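Local atomic coordinates of extracellular PQQ-dependent sugar dehydrogenase (Coprinopsis cinerea, PDB entry 6JT6), a protein that carries, in this crystallised domain, the b-type haem of a pyranose dehydrogenase and probably passes electrons on from its PQQ-dependent sugar-oxidising domain. Residues Asp9-Ser17 / Tyr185-Leu195; Leu61-Pro69 / Cys123-Ile133. One frame throughout, in Å; residues are numbered along the deposited sequence.

From the N terminus, the chain runs from strand 5-8 through a turn into the start of strand 15-21 (segment 9-17); interaction 1 closes only when the helix 182-191 returns to this turn near the C terminus. Nearly all the strands lie within that long loop. Interaction 2 is nested inside it: the connection between strands 56-60 and 70-76 meets the loop that follows strand 113-121 and leads to strand 138-146. Interaction 1 thus joins the two chain ends on the mixed sheet containing strand 15-21, while interaction 2 ties together loops, one of which supplies a haem ligand. The contacts lie on opposite sides of the chain's centre, their own centres about 26 Å apart.

Interaction 1: Asp9-Ser17 / Tyr185-Leu195; sequences DSITGVTFS and YLQQLTNAPPL
Val14 and Leu189 pack at the apolar centre, with Val14 CG1 3.9 Å from Leu189 CG. The contact sets the C-terminal helix 182-191 of this cytochrome domain, of the cellobiose dehydrogenase type, against the turn linking strands 5-8 and 15-21. The two methyls of Leu189 divide the work: CD1 points at Phe16 CZ from 4.1 Å, whereas CD2 lies 3.6 Å from Thr12 CG2. Ile31 of strand 26-33 also touches Val14, Phe16, Tyr185 and Leu189. Tyr185 turns one face to Val14 in a CH-pi contact, Val14 CB sitting 3.8 Å from the ring centroid and 24° off the normal. A leucine in place of Tyr185 would probably deprive Val14 of this flat cover and leave Thr15 OG1 without its hydroxyl partner. Beside the Leu189 methyl, Thr12 OG1 accepts from Val14 N in an ST turn and donates to Asp9 OD2 at 2.7 Å; chi1 of 62° puts the oxygen between backbone N and carbonyl carbon, where it can serve both. Asp9 OD2 also forms a salt bridge with Arg115. At the polar edge, Tyr185 OH hydrogen-bonds Thr15 OG1 at 2.9 Å and a water at 2.6 Å, and that water donates to Gly13 O.

Interaction 2: Leu61-Pro69 / Cys123-Ile133; sequences LGGSMRNNP and CTRWTGGAGGI. With HEM (protoporphyrin IX containing Fe), chain C.
Asn68 OD1 is gripped by two donors of the facing loop. Ala130 N reaches it at 2.8 Å, nearly straight (167°) and on a lone pair in the carbonyl plane, while Trp126 NE1 comes at 3.0 Å along a more bent path. The amide stands 81° from the indole plane, and its other end, ND2, donates to Ser64 O, so both ends of the group fix its rotation. Ala130 belongs to a type II' beta turn, Gly128-Gly131, whose Gly129 CA makes a CA-H...O contact with Asn67 O. In this cytochrome domain of the cellobiose dehydrogenase type, the loop 61-69 also supplies a haem ligand: Met65 SD binds the iron at 2.3 Å, with His164 as the other protein ligand. Met65 N donates to haem O1D at 2.8 Å. Turned in over Pro69 by a chi1 of 55°, the Trp126 indole is sandwiched. Pro69 CD lies over one face in a CH-pi contact, 3.4 Å from the centroid of the six-membered ring, and Gly131 and Gly132 backbone atoms cover the opposite face. Leu61 CB meets Trp126 CH2 at 3.6 Å, and Leu61 CD1 approaches CB of Cys123, a residue disulfide-bonded to Cys120.

Interaction 1: Asp9-Ser17 / Tyr185-Leu195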
loop_
_atom_site.group_PDB
_atom_site.type_symbol
_atom_site.label_atom_id
_atom_site.label_comp_id
_atom_site.label_asym_id
_atom_site.label_seq_id
_atom_site.Cartn_x
_atom_site.Cartn_y
_atom_site.Cartn_z
ATOM N N ASP A 9 8.547 -12.162 3.425
ATOM C CA ASP A 9 7.610 -12.484 2.365
ATOM C C ASP A 9 8.143 -13.718 1.636
ATOM O O ASP A 9 9.038 -13.639 0.789
ATOM C CB ASP A 9 7.449 -11.298 1.418
ATOM C CG ASP A 9 6.461 -11.557 0.301
ATOM O OD1 ASP A 9 5.496 -12.300 0.491
ATOM O OD2 ASP A 9 6.655 -10.988 -0.782
ATOM N N SER A 10 7.569 -14.865 1.984
ATOM C CA SER A 10 7.959 -16.136 1.389
ATOM C C SER A 10 7.786 -16.160 -0.142
ATOM O O SER A 10 8.518 -16.871 -0.837
ATOM C CB SER A 10 7.165 -17.277 2.066
ATOM O OG SER A 10 7.239 -18.462 1.303
ATOM N N ILE A 11 6.853 -15.364 -0.687
ATOM C CA ILE A 11 6.659 -15.359 -2.148
ATOM C C ILE A 11 7.865 -14.797 -2.924
ATOM O O ILE A 11 8.225 -15.311 -3.993
ATOM C CB ILE A 11 5.306 -14.714 -2.542
ATOM C CG1 ILE A 11 4.158 -15.566 -1.932
ATOM C CG2 ILE A 11 5.199 -14.551 -4.067
ATOM C CD1 ILE A 11 2.749 -14.980 -1.981
ATOM N N THR A 12 8.532 -13.791 -2.358
ATOM C CA THR A 12 9.569 -13.053 -3.097
ATOM C C THR A 12 10.950 -13.095 -2.456
ATOM O O THR A 12 11.925 -12.710 -3.097
ATOM C CB THR A 12 9.184 -11.557 -3.234
ATOM O OG1 THR A 12 9.091 -10.964 -1.924
ATOM C CG2 THR A 12 7.841 -11.412 -3.947
ATOM N N GLY A 13 11.032 -13.538 -1.203
ATOM C CA GLY A 13 12.304 -13.490 -0.454
ATOM C C GLY A 13 12.653 -12.124 0.109
ATOM O O GLY A 13 13.711 -11.952 0.738
ATOM N N VAL A 14 11.764 -11.133 -0.049
ATOM C CA VAL A 14 12.060 -9.832 0.551
ATOM C C VAL A 14 11.413 -9.728 1.945
ATOM O O VAL A 14 10.544 -10.513 2.276
ATOM C CB VAL A 14 11.707 -8.612 -0.372
ATOM C CG1 VAL A 14 12.036 -8.860 -1.860
ATOM C CG2 VAL A 14 10.284 -8.173 -0.186
ATOM N N THR A 15 11.831 -8.760 2.753
ATOM C CA THR A 15 11.251 -8.573 4.058
ATOM C C THR A 15 10.526 -7.231 4.073
ATOM O O THR A 15 11.027 -6.242 3.504
ATOM C CB THR A 15 12.307 -8.621 5.200
ATOM O OG1 THR A 15 13.212 -7.515 5.028
ATOM C CG2 THR A 15 13.052 -9.925 5.174
ATOM N N PHE A 16 9.321 -7.219 4.664
ATOM C CA PHE A 16 8.543 -5.967 4.801
ATOM C C PHE A 16 8.376 -5.666 6.302
ATOM O O PHE A 16 8.434 -6.583 7.154
ATOM C CB PHE A 16 7.129 -6.130 4.221
ATOM C CG PHE A 16 7.062 -6.282 2.726
ATOM C CD1 PHE A 16 6.684 -5.198 1.907
ATOM C CD2 PHE A 16 7.289 -7.533 2.111
ATOM C CE1 PHE A 16 6.589 -5.336 0.502
ATOM C CE2 PHE A 16 7.174 -7.679 0.724
ATOM C CZ PHE A 16 6.848 -6.596 -0.084
ATOM N N SER A 17 8.137 -4.395 6.617
ATOM C CA SER A 17 7.446 -4.064 7.856
ATOM C C SER A 17 5.935 -4.273 7.589
ATOM O O SER A 17 5.297 -3.514 6.814
ATOM C CB SER A 17 7.763 -2.630 8.287
ATOM O OG SER A 17 6.973 -2.291 9.405
ATOM N N TYR A 185 15.740 -4.928 -3.090
ATOM C CA TYR A 185 14.347 -5.325 -2.902
ATOM C C TYR A 185 13.466 -4.815 -4.049
ATOM O O TYR A 185 12.620 -5.555 -4.550
ATOM C CB TYR A 185 13.812 -4.816 -1.540
ATOM C CG TYR A 185 14.228 -5.653 -0.339
ATOM C CD1 TYR A 185 14.749 -6.954 -0.498
ATOM C CD2 TYR A 185 14.069 -5.158 0.971
ATOM C CE1 TYR A 185 15.123 -7.723 0.614
ATOM C CE2 TYR A 185 14.384 -5.942 2.097
ATOM C CZ TYR A 185 14.924 -7.214 1.924
ATOM O OH TYR A 185 15.247 -8.005 3.033
ATOM N N LEU A 186 13.683 -3.562 -4.468
ATOM C CA LEU A 186 12.907 -2.956 -5.555
ATOM C C LEU A 186 13.071 -3.739 -6.829
ATOM O O LEU A 186 12.079 -4.050 -7.476
ATOM C CB LEU A 186 13.269 -1.485 -5.789
ATOM C CG LEU A 186 12.516 -0.714 -6.909
ATOM C CD1 LEU A 186 11.002 -0.700 -6.701
ATOM C CD2 LEU A 186 13.037 0.728 -7.048
ATOM N N GLN A 187 14.322 -4.029 -7.193
ATOM C CA GLN A 187 14.634 -4.855 -8.385
ATOM C C GLN A 187 14.011 -6.235 -8.281
ATOM O O GLN A 187 13.364 -6.696 -9.237
ATOM C CB GLN A 187 16.156 -4.944 -8.638
ATOM C CG GLN A 187 16.586 -5.917 -9.753
ATOM C CD GLN A 187 16.633 -7.389 -9.347
ATOM O OE1 GLN A 187 17.241 -7.772 -8.319
ATOM N NE2 GLN A 187 15.975 -8.223 -10.134
ATOM N N GLN A 188 14.220 -6.913 -7.156
ATOM C CA GLN A 188 13.694 -8.293 -6.974
ATOM C C GLN A 188 12.173 -8.337 -7.158
ATOM O O GLN A 188 11.652 -9.215 -7.814
ATOM C CB GLN A 188 14.037 -8.856 -5.587
ATOM C CG GLN A 188 15.490 -9.242 -5.398
ATOM C CD GLN A 188 15.882 -10.479 -6.188
ATOM O OE1 GLN A 188 15.327 -11.544 -5.975
ATOM N NE2 GLN A 188 16.835 -10.331 -7.127
ATOM N N LEU A 189 11.470 -7.359 -6.579
ATOM C CA LEU A 189 10.016 -7.352 -6.654
ATOM C C LEU A 189 9.533 -6.999 -8.068
ATOM O O LEU A 189 8.526 -7.537 -8.530
ATOM C CB LEU A 189 9.435 -6.372 -5.602
ATOM C CG LEU A 189 9.568 -6.753 -4.107
ATOM C CD1 LEU A 189 9.199 -5.569 -3.222
ATOM C CD2 LEU A 189 8.657 -7.938 -3.829
ATOM N N THR A 190 10.248 -6.090 -8.745
ATOM C CA THR A 190 9.866 -5.691 -10.088
ATOM C C THR A 190 9.960 -6.920 -11.015
ATOM O O THR A 190 9.103 -7.119 -11.887
ATOM C CB THR A 190 10.757 -4.542 -10.620
ATOM O OG1 THR A 190 10.696 -3.459 -9.694
ATOM C CG2 THR A 190 10.297 -4.044 -12.014
ATOM N N ASN A 191 10.989 -7.734 -10.786
ATOM C CA ASN A 191 11.286 -8.885 -11.641
ATOM C C ASN A 191 10.541 -10.181 -11.264
ATOM O O ASN A 191 10.665 -11.199 -11.971
ATOM C CB ASN A 191 12.800 -9.103 -11.743
ATOM C CG ASN A 191 13.435 -8.202 -12.790
ATOM O OD1 ASN A 191 14.271 -7.351 -12.481
ATOM N ND2 ASN A 191 12.996 -8.345 -14.032
ATOM N N ALA A 192 9.792 -10.163 -10.166
ATOM C CA ALA A 192 9.035 -11.343 -9.783
ATOM C C ALA A 192 7.886 -11.482 -10.792
ATOM O O ALA A 192 7.286 -10.484 -11.153
ATOM C CB ALA A 192 8.516 -11.212 -8.369
ATOM N N PRO A 193 7.587 -12.705 -11.268
ATOM C CA PRO A 193 6.438 -12.822 -12.173
ATOM C C PRO A 193 5.075 -12.565 -11.467
ATOM O O PRO A 193 4.992 -12.601 -10.209
ATOM C CB PRO A 193 6.531 -14.272 -12.649
ATOM C CG PRO A 193 7.194 -14.968 -11.518
ATOM C CD PRO A 193 8.263 -14.002 -11.093
ATOM N N PRO A 194 4.007 -12.346 -12.259
ATOM C CA PRO A 194 2.702 -12.168 -11.635
ATOM C C PRO A 194 2.247 -13.385 -10.828
ATOM O O PRO A 194 2.709 -14.522 -11.070
ATOM C CB PRO A 194 1.761 -11.951 -12.834
ATOM C CG PRO A 194 2.473 -12.511 -14.000
ATOM C CD PRO A 194 3.921 -12.276 -13.733
ATOM N N LEU A 195 1.350 -13.139 -9.878
ATOM C CA LEU A 195 0.741 -14.220 -9.108
ATOM C C LEU A 195 -0.036 -15.219 -9.972
ATOM O O LEU A 195 -0.741 -14.839 -10.913
ATOM C CB LEU A 195 -0.200 -13.656 -8.050
ATOM C CG LEU A 195 0.194 -13.572 -6.583
ATOM C CD1 LEU A 195 -1.091 -13.576 -5.767
ATOM C CD2 LEU A 195 1.122 -14.698 -6.134
HETATM O O HOH W 1 15.001 -10.549 2.770
#

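Interaction 2: Leu61-Pro69 / Cys123-Ile133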
loop_
_atom_site.group_PDB
_atom_site.type_symbol
_atom_site.label_atom_id
_atom_site.label_comp_id
_atom_site.label_asym_id
_atom_site.label_seq_id
_atom_site.Cartn_x
_atom_site.Cartn_y
_atom_site.Cartn_z
ATOM N N LEU A 61 -1.620 7.428 4.124
ATOM C CA LEU A 61 -0.202 7.641 4.430
ATOM C C LEU A 61 0.037 8.553 5.658
ATOM O O LEU A 61 1.158 8.695 6.106
ATOM C CB LEU A 61 0.570 8.092 3.162
ATOM C CG LEU A 61 0.519 7.208 1.894
ATOM C CD1 LEU A 61 1.466 7.739 0.806
ATOM C CD2 LEU A 61 0.827 5.743 2.238
ATOM N N GLY A 62 -1.028 9.147 6.195
ATOM C CA GLY A 62 -0.916 9.997 7.374
ATOM C C GLY A 62 -1.841 9.585 8.497
ATOM O O GLY A 62 -1.929 10.302 9.476
ATOM N N GLY A 63 -2.513 8.426 8.361
ATOM C CA GLY A 63 -3.388 7.895 9.398
ATOM C C GLY A 63 -4.857 8.206 9.135
ATOM O O GLY A 63 -5.645 7.335 8.730
ATOM N N SER A 64 -5.220 9.468 9.374
ATOM C CA SER A 64 -6.568 9.930 9.126
ATOM C C SER A 64 -6.914 9.762 7.646
ATOM O O SER A 64 -6.056 9.983 6.743
ATOM C CB SER A 64 -6.685 11.416 9.554
ATOM O OG SER A 64 -7.877 11.950 9.026
ATOM N N MET A 65 -8.162 9.370 7.380
ATOM C CA MET A 65 -8.695 9.363 6.028
ATOM C C MET A 65 -8.677 10.767 5.407
ATOM O O MET A 65 -8.593 10.922 4.169
ATOM C CB MET A 65 -10.142 8.858 6.027
ATOM C CG MET A 65 -10.722 8.714 4.618
ATOM S SD MET A 65 -12.464 8.326 4.575
ATOM C CE MET A 65 -12.716 8.826 2.862
ATOM N N ARG A 66 -8.737 11.782 6.275
ATOM C CA ARG A 66 -8.826 13.157 5.799
ATOM C C ARG A 66 -7.475 13.820 5.556
ATOM O O ARG A 66 -6.626 13.909 6.469
ATOM C CB ARG A 66 -9.676 14.017 6.734
ATOM C CG ARG A 66 -11.142 13.588 6.818
ATOM C CD ARG A 66 -11.795 14.177 8.078
ATOM N NE ARG A 66 -10.969 13.876 9.259
ATOM C CZ ARG A 66 -10.196 14.748 9.918
ATOM N NH1 ARG A 66 -10.152 16.039 9.557
ATOM N NH2 ARG A 66 -9.459 14.328 10.949
ATOM N N ASN A 67 -7.299 14.297 4.319
ATOM C CA ASN A 67 -6.167 15.150 3.946
ATOM C C ASN A 67 -4.789 14.463 3.990
ATOM O O ASN A 67 -3.775 15.040 4.403
ATOM C CB ASN A 67 -6.216 16.474 4.754
ATOM C CG ASN A 67 -7.591 17.121 4.679
ATOM O OD1 ASN A 67 -8.067 17.450 3.584
ATOM N ND2 ASN A 67 -8.240 17.280 5.822
ATOM N N ASN A 68 -4.762 13.234 3.524
ATOM C CA ASN A 68 -3.496 12.487 3.381
ATOM C C ASN A 68 -3.662 11.626 2.130
ATOM O O ASN A 68 -4.778 11.217 1.829
ATOM C CB ASN A 68 -3.225 11.584 4.620
ATOM C CG ASN A 68 -3.025 12.370 5.912
ATOM O OD1 ASN A 68 -2.037 13.078 6.086
ATOM N ND2 ASN A 68 -3.933 12.208 6.838
ATOM N N PRO A 69 -2.566 11.329 1.399
ATOM C CA PRO A 69 -2.674 10.388 0.289
ATOM C C PRO A 69 -3.319 9.086 0.723
ATOM O O PRO A 69 -2.932 8.500 1.752
ATOM C CB PRO A 69 -1.199 10.130 -0.105
ATOM C CG PRO A 69 -0.523 11.414 0.278
ATOM C CD PRO A 69 -1.156 11.701 1.624
ATOM N N CYS A 123 5.632 10.369 -2.621
ATOM C CA CYS A 123 4.586 9.943 -1.718
ATOM C C CYS A 123 4.944 10.206 -0.270
ATOM O O CYS A 123 4.304 9.654 0.608
ATOM C CB CYS A 123 4.348 8.432 -1.881
ATOM S SG CYS A 123 3.799 7.957 -3.522
ATOM N N THR A 124 5.997 10.986 -0.005
ATOM C CA THR A 124 6.424 11.160 1.387
ATOM C C THR A 124 6.255 12.609 1.876
ATOM O O THR A 124 6.475 12.875 3.040
ATOM C CB THR A 124 7.874 10.713 1.590
ATOM O OG1 THR A 124 8.703 11.583 0.816
ATOM C CG2 THR A 124 8.091 9.263 1.116
ATOM N N ARG A 125 5.893 13.525 0.972
ATOM C CA ARG A 125 5.567 14.922 1.329
ATOM C C ARG A 125 4.257 15.335 0.689
ATOM O O ARG A 125 4.000 15.004 -0.475
ATOM C CB ARG A 125 6.679 15.878 0.898
ATOM C CG ARG A 125 7.996 15.649 1.626
ATOM C CD ARG A 125 8.010 16.261 3.023
ATOM N NE ARG A 125 9.263 15.952 3.723
ATOM C CZ ARG A 125 9.392 15.062 4.706
ATOM N NH1 ARG A 125 10.589 14.866 5.254
ATOM N NH2 ARG A 125 8.341 14.367 5.147
ATOM N N TRP A 126 3.417 16.028 1.447
ATOM C CA TRP A 126 2.176 16.593 0.895
ATOM C C TRP A 126 1.652 17.767 1.723
ATOM O O TRP A 126 2.069 17.974 2.849
ATOM C CB TRP A 126 1.087 15.532 0.791
ATOM C CG TRP A 126 0.781 14.812 2.087
ATOM C CD1 TRP A 126 -0.101 15.203 3.052
ATOM C CD2 TRP A 126 1.365 13.576 2.543
ATOM N NE1 TRP A 126 -0.121 14.288 4.077
ATOM C CE2 TRP A 126 0.777 13.282 3.804
ATOM C CE3 TRP A 126 2.317 12.693 2.006
ATOM C CZ2 TRP A 126 1.083 12.119 4.538
ATOM C CZ3 TRP A 126 2.625 11.497 2.742
ATOM C CH2 TRP A 126 2.009 11.247 3.998
ATOM N N THR A 127 0.684 18.496 1.205
ATOM C CA THR A 127 0.200 19.653 1.978
ATOM C C THR A 127 -1.055 19.259 2.742
ATOM O O THR A 127 -2.001 18.742 2.176
ATOM C CB THR A 127 0.003 20.905 1.086
ATOM O OG1 THR A 127 -0.919 20.608 0.032
ATOM C CG2 THR A 127 1.318 21.301 0.450
ATOM N N GLY A 128 -1.040 19.457 4.041
ATOM C CA GLY A 128 -2.182 19.140 4.861
ATOM C C GLY A 128 -1.987 17.809 5.536
ATOM O O GLY A 128 -0.996 17.122 5.281
ATOM N N GLY A 129 -2.945 17.459 6.387
ATOM C CA GLY A 129 -2.910 16.230 7.167
ATOM C C GLY A 129 -1.636 16.139 7.981
ATOM O O GLY A 129 -1.216 17.132 8.638
ATOM N N ALA A 130 -1.002 14.968 7.916
ATOM C CA ALA A 130 0.268 14.742 8.594
ATOM C C ALA A 130 1.429 15.523 7.964
ATOM O O ALA A 130 2.481 15.685 8.596
ATOM C CB ALA A 130 0.580 13.239 8.606
ATOM N N GLY A 131 1.257 15.980 6.721
ATOM C CA GLY A 131 2.273 16.761 6.037
ATOM C C GLY A 131 3.319 15.912 5.329
ATOM O O GLY A 131 4.050 16.415 4.462
ATOM N N GLY A 132 3.403 14.631 5.691
ATOM C CA GLY A 132 4.357 13.711 5.069
ATOM C C GLY A 132 4.660 12.501 5.925
ATOM O O GLY A 132 4.076 12.323 6.985
ATOM N N ILE A 133 5.540 11.635 5.438
ATOM C CA ILE A 133 6.017 10.504 6.222
ATOM C C ILE A 133 7.365 10.973 6.786
ATOM O O ILE A 133 8.249 11.337 6.010
ATOM C CB ILE A 133 6.168 9.213 5.362
ATOM C CG1 ILE A 133 4.809 8.756 4.770
ATOM C CG2 ILE A 133 6.781 8.076 6.183
ATOM C CD1 ILE A 133 4.939 7.741 3.642
HETATM C CHA HEM C . -12.507 6.123 8.149
HETATM C CHB HEM C . -16.021 7.203 4.959
HETATM C CHC HEM C . -13.285 5.534 1.329
HETATM C CHD HEM C . -9.486 5.291 4.434
HETATM C C1A HEM C . -13.716 6.511 7.601
HETATM C C2A HEM C . -14.854 6.895 8.355
HETATM C C3A HEM C . -15.843 7.185 7.443
HETATM C C4A HEM C . -15.322 6.988 6.135
HETATM C CMA HEM C . -17.258 7.643 7.758
HETATM C CAA HEM C . -14.962 6.975 9.871
HETATM C CBA HEM C . -14.843 5.610 10.572
HETATM C CGA HEM C . -15.774 4.545 10.054
HETATM O O1A HEM C . -15.347 3.533 9.436
HETATM O O2A HEM C . -17.003 4.664 10.246
HETATM C C1B HEM C . -15.593 6.823 3.690
HETATM C C2B HEM C . -16.433 6.888 2.527
HETATM C C3B HEM C . -15.674 6.372 1.495
HETATM C C4B HEM C . -14.358 6.017 2.076
HETATM C CMB HEM C . -17.889 7.395 2.487
HETATM C CAB HEM C . -15.987 6.190 0.049
HETATM C CBB HEM C . -17.186 5.849 -0.409
HETATM C C1C HEM C . -11.963 5.399 1.838
HETATM C C2C HEM C . -10.837 5.010 1.077
HETATM C C3C HEM C . -9.742 4.941 1.948
HETATM C C4C HEM C . -10.222 5.266 3.271
HETATM C CMC HEM C . -10.875 4.779 -0.423
HETATM C CAC HEM C . -8.337 4.616 1.572
HETATM C CBC HEM C . -8.051 3.710 0.612
HETATM C C1D HEM C . -10.069 5.428 5.702
HETATM C C2D HEM C . -9.274 5.316 6.944
HETATM C C3D HEM C . -10.095 5.566 7.972
HETATM C C4D HEM C . -11.405 5.841 7.345
HETATM C CMD HEM C . -7.812 4.980 7.085
HETATM C CAD HEM C . -9.751 5.508 9.459
HETATM C CBD HEM C . -9.086 6.754 10.015
HETATM C CGD HEM C . -10.118 7.844 10.126
HETATM O O1D HEM C . -10.030 8.927 9.486
HETATM O O2D HEM C . -11.102 7.637 10.849
HETATM N NA HEM C . -14.031 6.545 6.239
HETATM N NB HEM C . -14.396 6.309 3.381
HETATM N NC HEM C . -11.579 5.504 3.155
HETATM N ND HEM C . -11.351 5.782 5.989
HETATM FE FE HEM C . -12.812 6.049 4.743
#